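Local atomic coordinates of PHD finger protein 14 (Danio rerio, PDB entry 7D86), a protein that binds histone H3 through its N-terminal zinc fingers, preferring the unmodified tail, and represses PDGFRA expression, which helps regulate mesenchymal cell proliferation. Residues A[116-119]-A[120-124]; A[159-162]-A[163-166]; A[194-197]-A[198-202]. All coordinates share one frame; numbering follows the deposited sequence.

Contact 1: A[116-119]-A[120-124]; sequences VTLT and EMNYS
Leu118 meets the ring of Tyr123 with its CB and CD1. CB lies 3.6 Å from Tyr123 CZ, and CD1 reaches CE1 of the same ring at 3.8 Å, the two side chains crossing at about a right angle. Leu118 also packs on Tyr126, while the Tyr123 side of the pair is exposed.

Thr119 comes next and does most of the work. Its backbone N donates to Asn122 OD1 at 2.9 Å, in a nearly straight bond (173°) that reaches the amide oxygen 30° off its carbonyl plane. In return, Asn122 N donates to Thr119 OG1 at 3.1 Å. The hydroxyl can accept there because chi1 of 66° sets OG1 between the backbone N and the carbonyl carbon, facing into the first turn; the same OG1 makes a weak bond to Asn122 OD1 at 3.2 Å. OD1 thus takes one firm bond and one weak one from the same threonine, and ND2 of this buried amide has a weak bond to Pro103 O. Met121 folds back beside the hydroxyl, its CE 3.7 Å from Thr119 OG1. Thr119 O receives Tyr123 N at 2.9 Å, a backbone bond of the first turn. These reciprocal bonds between Thr119 and Asn122 make a capping box, with Thr119 as N-cap of helix 120-123.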
ATOM      1  N   VAL A 116      -2.561 -10.096   8.996  1.00 50.36           N
ATOM      2  CA  VAL A 116      -1.326  -9.355   9.200  1.00 48.63           C
ATOM      3  C   VAL A 116      -0.965  -9.394  10.675  1.00 46.19           C
ATOM      4  O   VAL A 116      -1.803  -9.123  11.544  1.00 42.21           O
ATOM      5  CB  VAL A 116      -1.484  -7.913   8.701  1.00 46.81           C
ATOM      6  CG1 VAL A 116      -0.162  -7.154   8.853  1.00 43.88           C
ATOM      7  CG2 VAL A 116      -1.961  -7.902   7.257  1.00 44.68           C
ATOM      8  N   THR A 117       0.283  -9.741  10.971  1.00 48.87           N
ATOM      9  CA  THR A 117       0.783  -9.781  12.340  1.00 50.82           C
ATOM     10  C   THR A 117       1.703  -8.590  12.558  1.00 45.12           C
ATOM     11  O   THR A 117       2.731  -8.464  11.884  1.00 46.00           O
ATOM     12  CB  THR A 117       1.531 -11.083  12.633  1.00 57.54           C
ATOM     13  OG1 THR A 117       0.671 -12.205  12.404  1.00 64.47           O
ATOM     14  CG2 THR A 117       1.997 -11.104  14.083  1.00 58.57           C
ATOM     15  N   LEU A 118       1.327  -7.721  13.489  1.00 38.82           N
ATOM     16  CA  LEU A 118       2.161  -6.606  13.909  1.00 36.90           C
ATOM     17  C   LEU A 118       2.833  -6.949  15.233  1.00 38.02           C
ATOM     18  O   LEU A 118       2.204  -7.512  16.135  1.00 41.32           O
ATOM     19  CB  LEU A 118       1.334  -5.329  14.051  1.00 40.97           C
ATOM     20  CG  LEU A 118       0.480  -4.961  12.833  1.00 39.52           C
ATOM     21  CD1 LEU A 118      -0.217  -3.626  13.037  1.00 37.35           C
ATOM     22  CD2 LEU A 118       1.325  -4.939  11.569  1.00 38.38           C
ATOM     23  N   THR A 119       4.106  -6.603  15.343  1.00 35.16           N
ATOM     24  CA  THR A 119       4.924  -6.936  16.498  1.00 41.83           C
ATOM     25  C   THR A 119       5.012  -5.760  17.460  1.00 34.28           C
ATOM     26  O   THR A 119       4.634  -4.631  17.142  1.00 35.52           O
ATOM     27  CB  THR A 119       6.326  -7.329  16.045  1.00 42.67           C
ATOM     28  OG1 THR A 119       6.955  -6.180  15.469  1.00 42.67           O
ATOM     29  CG2 THR A 119       6.248  -8.431  15.005  1.00 46.56           C
ATOM     30  N   GLU A 120       5.531  -6.045  18.656  1.00 36.42           N
ATOM     31  CA  GLU A 120       5.870  -4.978  19.587  1.00 40.46           C
ATOM     32  C   GLU A 120       6.744  -3.931  18.919  1.00 39.03           C
ATOM     33  O   GLU A 120       6.585  -2.732  19.165  1.00 39.33           O
ATOM     34  CB  GLU A 120       6.595  -5.538  20.809  1.00 43.78           C
ATOM     35  CG  GLU A 120       5.806  -6.495  21.652  1.00 57.70           C
ATOM     36  CD  GLU A 120       6.444  -6.694  23.011  1.00 66.07           C
ATOM     37  OE1 GLU A 120       6.603  -5.693  23.741  1.00 67.98           O
ATOM     38  OE2 GLU A 120       6.805  -7.842  23.337  1.00 70.99           O
ATOM     39  N   MET A 121       7.688  -4.375  18.081  1.00 36.63           N
ATOM     40  CA  MET A 121       8.572  -3.443  17.392  1.00 34.88           C
ATOM     41  C   MET A 121       7.775  -2.509  16.489  1.00 35.73           C
ATOM     42  O   MET A 121       7.977  -1.291  16.509  1.00 40.43           O
ATOM     43  CB  MET A 121       9.637  -4.218  16.600  1.00 34.45           C
ATOM     44  CG  MET A 121      10.627  -5.010  17.466  1.00 35.47           C
ATOM     45  SD  MET A 121      10.047  -6.575  18.187  1.00 41.70           S
ATOM     46  CE  MET A 121      10.031  -7.678  16.771  1.00 42.72           C
ATOM     47  N   ASN A 122       6.850  -3.068  15.696  1.00 32.08           N
ATOM     48  CA  ASN A 122       5.972  -2.248  14.862  1.00 31.88           C
ATOM     49  C   ASN A 122       5.201  -1.241  15.704  1.00 34.18           C
ATOM     50  O   ASN A 122       5.152  -0.047  15.378  1.00 37.16           O
ATOM     51  CB  ASN A 122       4.980  -3.131  14.096  1.00 33.56           C
ATOM     52  CG  ASN A 122       5.651  -4.093  13.140  1.00 35.90           C
ATOM     53  OD1 ASN A 122       5.227  -5.241  13.004  1.00 39.29           O
ATOM     54  ND2 ASN A 122       6.693  -3.629  12.459  1.00 38.92           N
ATOM     55  N   TYR A 123       4.570  -1.718  16.780  1.00 33.47           N
ATOM     56  CA  TYR A 123       3.716  -0.865  17.602  1.00 35.41           C
ATOM     57  C   TYR A 123       4.505   0.269  18.236  1.00 37.42           C
ATOM     58  O   TYR A 123       3.986   1.377  18.404  1.00 35.65           O
ATOM     59  CB  TYR A 123       3.046  -1.699  18.691  1.00 36.41           C
ATOM     60  CG  TYR A 123       1.996  -2.655  18.201  1.00 37.86           C
ATOM     61  CD1 TYR A 123       1.102  -2.284  17.201  1.00 36.15           C
ATOM     62  CD2 TYR A 123       1.876  -3.927  18.757  1.00 44.06           C
ATOM     63  CE1 TYR A 123       0.119  -3.156  16.764  1.00 40.29           C
ATOM     64  CE2 TYR A 123       0.897  -4.807  18.326  1.00 48.91           C
ATOM     65  CZ  TYR A 123       0.021  -4.415  17.329  1.00 47.49           C
ATOM     66  OH  TYR A 123      -0.955  -5.293  16.903  1.00 46.40           O
ATOM     67  N   SER A 124       5.757   0.005  18.610  1.00 35.82           N
ATOM     68  CA  SER A 124       6.593   1.024  19.226  1.00 39.71           C
ATOM     69  C   SER A 124       7.019   2.107  18.246  1.00 41.82           C
ATOM     70  O   SER A 124       7.577   3.122  18.678  1.00 43.57           O
ATOM     71  CB  SER A 124       7.831   0.373  19.851  1.00 41.42           C
ATOM     72  OG  SER A 124       8.683  -0.157  18.844  1.00 43.31           O
TER

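Contact 2: A[159-162]-A[163-166]; sequences VTCA and QREG. With ZN (zinc ion), chain D.
The helix that carries the last ligand of a PHD-finger zinc site holds this contact: Cys161 SG binds zinc at 2.3 Å, and Cys131, Cys134 and His158 complete the site of three cysteines and one histidine. Arg164, one turn on, curls back over the cysteine. With CG anti to the backbone N (chi1 177°) and a bend at chi3, its guanidinium comes to lie flat above Cys161 O, which sits 3.9 Å from the plane and over its centre. NH1 reaches 3.8 Å from Cys161 SG, and a water in the guanidinium plane accepts from NH1 at 2.9 Å and donates weakly to Thr160 O. NH1 is also salt-bridged to Glu135 and NH2 bonded to Leu133 O, so the group is fixed from several directions; its charge probably adds a favourable field near the thiolate. Cut back to an alanine, this position would probably leave Glu135 without that salt bridge, Leu133 O without this donor, and Cys161 O without the flat group that covers it.

The backbone closes with Gln163 N to Val159 O at 2.8 Å and Arg164 N to Thr160 O at 3.0 Å. Gly166, with positive phi, then ends the helix in a Schellman motif. Around this turn, Val159 packs on Val97 and Tyr101 of helix 96-101, Ala162 on Leu168 of strand 168-170, and Gln163 on Tyr201 of helix 191-204.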
ATOM      1  N   VAL A 159       3.493   5.156   3.823  1.00 23.84           N
ATOM      2  CA  VAL A 159       3.527   4.331   2.618  1.00 23.96           C
ATOM      3  C   VAL A 159       2.512   4.827   1.599  1.00 25.96           C
ATOM      4  O   VAL A 159       2.801   4.904   0.401  1.00 26.75           O
ATOM      5  CB  VAL A 159       3.290   2.851   2.966  1.00 26.57           C
ATOM      6  CG1 VAL A 159       3.235   2.017   1.686  1.00 24.53           C
ATOM      7  CG2 VAL A 159       4.382   2.353   3.907  1.00 24.16           C
ATOM      8  N   THR A 160       1.301   5.166   2.054  1.00 26.32           N
ATOM      9  CA  THR A 160       0.261   5.593   1.123  1.00 28.60           C
ATOM     10  C   THR A 160       0.492   7.009   0.613  1.00 28.62           C
ATOM     11  O   THR A 160       0.078   7.335  -0.507  1.00 28.25           O
ATOM     12  CB  THR A 160      -1.116   5.482   1.778  1.00 29.11           C
ATOM     13  OG1 THR A 160      -1.085   6.085   3.079  1.00 29.34           O
ATOM     14  CG2 THR A 160      -1.512   4.013   1.917  1.00 31.51           C
ATOM     15  N   CYS A 161       1.139   7.857   1.414  1.00 26.81           N
ATOM     16  CA  CYS A 161       1.523   9.175   0.928  1.00 29.69           C
ATOM     17  C   CYS A 161       2.580   9.057  -0.162  1.00 30.75           C
ATOM     18  O   CYS A 161       2.505   9.740  -1.190  1.00 30.40           O
ATOM     19  CB  CYS A 161       2.017  10.041   2.091  1.00 31.18           C
ATOM     20  SG  CYS A 161       0.711  10.534   3.283  1.00 32.14           S
ATOM     21  N   ALA A 162       3.560   8.170   0.038  1.00 25.79           N
ATOM     22  CA  ALA A 162       4.532   7.899  -1.014  1.00 29.08           C
ATOM     23  C   ALA A 162       3.861   7.264  -2.223  1.00 30.86           C
ATOM     24  O   ALA A 162       4.215   7.568  -3.370  1.00 29.93           O
ATOM     25  CB  ALA A 162       5.651   6.998  -0.475  1.00 26.31           C
ATOM     26  N   GLN A 163       2.882   6.384  -1.992  1.00 26.81           N
ATOM     27  CA  GLN A 163       2.199   5.755  -3.117  1.00 26.79           C
ATOM     28  C   GLN A 163       1.538   6.807  -3.995  1.00 28.70           C
ATOM     29  O   GLN A 163       1.596   6.732  -5.229  1.00 31.29           O
ATOM     30  CB  GLN A 163       1.156   4.747  -2.614  1.00 28.87           C
ATOM     31  CG  GLN A 163       0.510   3.925  -3.726  1.00 32.40           C
ATOM     32  CD  GLN A 163      -0.662   3.079  -3.248  1.00 38.91           C
ATOM     33  OE1 GLN A 163      -1.442   3.500  -2.394  1.00 37.30           O
ATOM     34  NE2 GLN A 163      -0.786   1.880  -3.804  1.00 36.84           N
ATOM     35  N   ARG A 164       0.917   7.804  -3.364  1.00 28.68           N
ATOM     36  CA  ARG A 164       0.218   8.856  -4.093  1.00 30.50           C
ATOM     37  C   ARG A 164       1.179   9.651  -4.961  1.00 31.59           C
ATOM     38  O   ARG A 164       0.818  10.094  -6.058  1.00 31.30           O
ATOM     39  CB  ARG A 164      -0.500   9.771  -3.097  1.00 32.35           C
ATOM     40  CG  ARG A 164      -1.216  10.954  -3.697  1.00 36.41           C
ATOM     41  CD  ARG A 164      -1.672  11.931  -2.618  1.00 41.04           C
ATOM     42  NE  ARG A 164      -0.554  12.742  -2.142  1.00 54.97           N
ATOM     43  CZ  ARG A 164      -0.093  12.735  -0.895  1.00 63.42           C
ATOM     44  NH1 ARG A 164      -0.668  11.974   0.025  1.00 61.76           N
ATOM     45  NH2 ARG A 164       0.938  13.504  -0.566  1.00 70.78           N
ATOM     46  N   GLU A 165       2.400   9.845  -4.488  1.00 29.47           N
ATOM     47  CA  GLU A 165       3.397  10.603  -5.235  1.00 27.19           C
ATOM     48  C   GLU A 165       4.176   9.746  -6.231  1.00 30.44           C
ATOM     49  O   GLU A 165       5.116  10.257  -6.865  1.00 29.16           O
ATOM     50  CB  GLU A 165       4.360  11.284  -4.258  1.00 31.96           C
ATOM     51  CG  GLU A 165       3.722  12.397  -3.435  1.00 36.80           C
ATOM     52  CD  GLU A 165       3.305  13.586  -4.288  1.00 50.79           C
ATOM     53  OE1 GLU A 165       3.877  13.773  -5.384  1.00 54.11           O
ATOM     54  OE2 GLU A 165       2.396  14.334  -3.871  1.00 58.06           O
ATOM     55  N   GLY A 166       3.812   8.474  -6.386  1.00 27.37           N
ATOM     56  CA  GLY A 166       4.454   7.615  -7.364  1.00 26.90           C
ATOM     57  C   GLY A 166       5.817   7.108  -6.934  1.00 24.25           C
ATOM     58  O   GLY A 166       6.672   6.840  -7.784  1.00 28.56           O
TER
HETATM   59 ZN    ZN D 503       1.627  11.193   5.303  1.00 34.37          ZN
HETATM   60  O   HOH W   1      -2.381   9.605   0.277  1.00 54.06           O

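Contact 3: A[194-197]-A[198-202]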
ATOM      1  N   ARG A 194       7.733   7.486 -11.542  1.00 30.27           N
ATOM      2  CA  ARG A 194       6.837   8.392 -10.821  1.00 30.36           C
ATOM      3  C   ARG A 194       5.673   8.834 -11.687  1.00 31.91           C
ATOM      4  O   ARG A 194       4.529   8.902 -11.222  1.00 32.45           O
ATOM      5  CB  ARG A 194       7.579   9.643 -10.355  1.00 31.67           C
ATOM      6  CG  ARG A 194       8.250   9.564  -9.031  1.00 40.47           C
ATOM      7  CD  ARG A 194       8.573  10.976  -8.590  1.00 40.21           C
ATOM      8  NE  ARG A 194       7.417  11.594  -7.955  1.00 36.78           N
ATOM      9  CZ  ARG A 194       7.243  12.902  -7.819  1.00 33.72           C
ATOM     10  NH1 ARG A 194       6.162  13.359  -7.211  1.00 37.38           N
ATOM     11  NH2 ARG A 194       8.139  13.753  -8.306  1.00 34.75           N
ATOM     12  N   LYS A 195       5.955   9.170 -12.945  1.00 30.23           N
ATOM     13  CA  LYS A 195       4.943   9.789 -13.790  1.00 35.57           C
ATOM     14  C   LYS A 195       3.758   8.851 -14.018  1.00 32.50           C
ATOM     15  O   LYS A 195       2.599   9.235 -13.821  1.00 32.13           O
ATOM     16  CB  LYS A 195       5.578  10.228 -15.109  1.00 40.78           C
ATOM     17  CG  LYS A 195       6.005  11.689 -15.088  1.00 49.65           C
ATOM     18  CD  LYS A 195       6.475  12.174 -16.449  1.00 51.37           C
ATOM     19  CE  LYS A 195       7.863  11.661 -16.753  1.00 48.91           C
ATOM     20  NZ  LYS A 195       8.686  12.652 -17.520  1.00 46.20           N
ATOM     21  N   TRP A 196       4.017   7.610 -14.429  1.00 32.00           N
ATOM     22  CA  TRP A 196       2.874   6.742 -14.707  1.00 36.11           C
ATOM     23  C   TRP A 196       2.235   6.227 -13.421  1.00 35.01           C
ATOM     24  O   TRP A 196       1.027   5.958 -13.402  1.00 30.80           O
ATOM     25  CB  TRP A 196       3.260   5.588 -15.641  1.00 31.81           C
ATOM     26  CG  TRP A 196       4.202   4.554 -15.079  1.00 33.53           C
ATOM     27  CD1 TRP A 196       5.543   4.460 -15.302  1.00 34.71           C
ATOM     28  CD2 TRP A 196       3.857   3.448 -14.232  1.00 36.76           C
ATOM     29  NE1 TRP A 196       6.056   3.367 -14.641  1.00 35.92           N
ATOM     30  CE2 TRP A 196       5.041   2.732 -13.975  1.00 38.31           C
ATOM     31  CE3 TRP A 196       2.660   2.997 -13.667  1.00 36.04           C
ATOM     32  CZ2 TRP A 196       5.066   1.594 -13.173  1.00 44.12           C
ATOM     33  CZ3 TRP A 196       2.683   1.870 -12.876  1.00 39.65           C
ATOM     34  CH2 TRP A 196       3.882   1.181 -12.630  1.00 44.80           C
ATOM     35  N   LYS A 197       2.995   6.131 -12.326  1.00 30.03           N
ATOM     36  CA  LYS A 197       2.377   5.734 -11.061  1.00 28.28           C
ATOM     37  C   LYS A 197       1.481   6.838 -10.509  1.00 30.89           C
ATOM     38  O   LYS A 197       0.378   6.564 -10.023  1.00 29.28           O
ATOM     39  CB  LYS A 197       3.439   5.348 -10.032  1.00 28.71           C
ATOM     40  CG  LYS A 197       4.157   4.061 -10.368  1.00 29.14           C
ATOM     41  CD  LYS A 197       5.416   3.914  -9.516  1.00 26.87           C
ATOM     42  CE  LYS A 197       6.122   2.608  -9.836  1.00 33.99           C
ATOM     43  NZ  LYS A 197       7.461   2.531  -9.187  1.00 36.24           N
ATOM     44  N   ARG A 198       1.946   8.092 -10.550  1.00 30.15           N
ATOM     45  CA  ARG A 198       1.088   9.189 -10.109  1.00 36.72           C
ATOM     46  C   ARG A 198      -0.178   9.258 -10.955  1.00 37.29           C
ATOM     47  O   ARG A 198      -1.278   9.495 -10.435  1.00 35.94           O
ATOM     48  CB  ARG A 198       1.840  10.517 -10.177  1.00 42.10           C
ATOM     49  CG  ARG A 198       2.921  10.677  -9.141  1.00 51.57           C
ATOM     50  CD  ARG A 198       3.653  12.000  -9.306  1.00 55.97           C
ATOM     51  NE  ARG A 198       2.838  13.139  -8.893  1.00 58.46           N
ATOM     52  CZ  ARG A 198       3.163  14.409  -9.110  1.00 65.20           C
ATOM     53  NH1 ARG A 198       4.284  14.707  -9.748  1.00 64.87           N
ATOM     54  NH2 ARG A 198       2.362  15.382  -8.698  1.00 72.56           N
ATOM     55  N   LYS A 199      -0.038   9.033 -12.262  1.00 37.67           N
ATOM     56  CA  LYS A 199      -1.194   9.054 -13.153  1.00 44.29           C
ATOM     57  C   LYS A 199      -2.179   7.942 -12.802  1.00 39.31           C
ATOM     58  O   LYS A 199      -3.391   8.172 -12.722  1.00 39.40           O
ATOM     59  CB  LYS A 199      -0.730   8.938 -14.608  1.00 47.67           C
ATOM     60  CG  LYS A 199      -1.871   8.871 -15.611  1.00 57.91           C
ATOM     61  CD  LYS A 199      -1.364   8.787 -17.041  1.00 64.28           C
ATOM     62  CE  LYS A 199      -2.513   8.675 -18.032  1.00 69.16           C
ATOM     63  NZ  LYS A 199      -3.378   9.887 -18.046  1.00 72.33           N
ATOM     64  N   ASN A 200      -1.676   6.729 -12.572  1.00 36.36           N
ATOM     65  CA  ASN A 200      -2.573   5.620 -12.259  1.00 36.47           C
ATOM     66  C   ASN A 200      -3.198   5.772 -10.880  1.00 35.13           C
ATOM     67  O   ASN A 200      -4.358   5.390 -10.684  1.00 32.64           O
ATOM     68  CB  ASN A 200      -1.832   4.286 -12.365  1.00 39.81           C
ATOM     69  CG  ASN A 200      -1.665   3.832 -13.796  1.00 40.59           C
ATOM     70  OD1 ASN A 200      -2.022   4.551 -14.727  1.00 38.87           O
ATOM     71  ND2 ASN A 200      -1.120   2.640 -13.984  1.00 39.49           N
ATOM     72  N   TYR A 201      -2.462   6.329  -9.917  1.00 35.77           N
ATOM     73  CA  TYR A 201      -3.066   6.623  -8.623  1.00 36.69           C
ATOM     74  C   TYR A 201      -4.249   7.571  -8.778  1.00 42.66           C
ATOM     75  O   TYR A 201      -5.319   7.348  -8.202  1.00 40.31           O
ATOM     76  CB  TYR A 201      -2.023   7.210  -7.672  1.00 33.78           C
ATOM     77  CG  TYR A 201      -2.557   7.402  -6.270  1.00 33.97           C
ATOM     78  CD1 TYR A 201      -2.459   6.389  -5.328  1.00 37.67           C
ATOM     79  CD2 TYR A 201      -3.166   8.593  -5.891  1.00 37.32           C
ATOM     80  CE1 TYR A 201      -2.944   6.556  -4.043  1.00 41.96           C
ATOM     81  CE2 TYR A 201      -3.661   8.769  -4.614  1.00 41.37           C
ATOM     82  CZ  TYR A 201      -3.547   7.749  -3.692  1.00 45.26           C
ATOM     83  OH  TYR A 201      -4.034   7.927  -2.422  1.00 50.77           O
ATOM     84  N   LEU A 202      -4.075   8.642  -9.556  1.00 44.17           N
ATOM     85  CA  LEU A 202      -5.166   9.592  -9.756  1.00 46.48           C
ATOM     86  C   LEU A 202      -6.367   8.932 -10.420  1.00 48.10           C
ATOM     87  O   LEU A 202      -7.517   9.235 -10.083  1.00 49.75           O
ATOM     88  CB  LEU A 202      -4.683  10.776 -10.589  1.00 47.99           C
ATOM     89  CG  LEU A 202      -3.718  11.690  -9.834  1.00 52.27           C
ATOM     90  CD1 LEU A 202      -3.024  12.654 -10.786  1.00 52.46           C
ATOM     91  CD2 LEU A 202      -4.463  12.448  -8.738  1.00 56.49           C
TER
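Arg194 overlaps Arg198 one turn further along helix 191-204, the long helix that follows the last zinc ligand of the second PHD finger. The two side chains lie alongside each other and point the same way, with guanidinium planes only 3° apart. Arg194 NH1 sits over one face of the Arg198 guanidinium, 3.4 Å from Arg198 NH1, and 3.5 Å from Arg198 CD. The closeness of two like charges is probably eased by Glu165, whose carboxylate serves Arg194 and, in a weak, long ion pair, Arg198. The Arg198 side chain starts out against the backbone, its CG 3.2 Å from Arg194 O, the same oxygen that takes the Arg198 N-H at 2.8 Å.

Another face of the helix pairs Trp196 with Asn200. Chi1 of 68° sets Trp196 CG between the backbone N and the carbonyl carbon, with the indole standing beside the next residue's side chain. Lys197 CG covers one indole face, 3.5 Å above the plane and toward the rim, before the extended lysine carries NZ on to Leu168 O. The polar end of Asn200 is anchored by its ND2 bond to Leu16 O, in the first PHD finger. That amide is turned 68° from the indole plane, and its ND2 meets the ring edge, 3.8 Å from Trp196 CE3.

Contacts 2 and 3 touch, their centres about 10 Å apart: helix 191-204 lies against the end of the zinc-binding helix 159-164. Glu165 OE1 ties them with a salt bridge to Arg194 NH1 at 3.0 Å, Glu165 O packs on Arg198 CG at 3.2 Å, and Arg164 CG on Tyr201 CE2 at 3.4 Å, so the residue whose guanidinium covers Cys161 O is itself backed by the helix of contact 3. Contact 1 stands apart, its centre about 22 Å from that of contact 2 and about 30 Å from that of contact 3. Its Leu118 side chain is about 8 Å from those of Cys75 and Cys98, ligands of the pre-PHD finger zinc; that site also borders contact 2, where the Thr160 side chain is about 3 Å from that of Cys78.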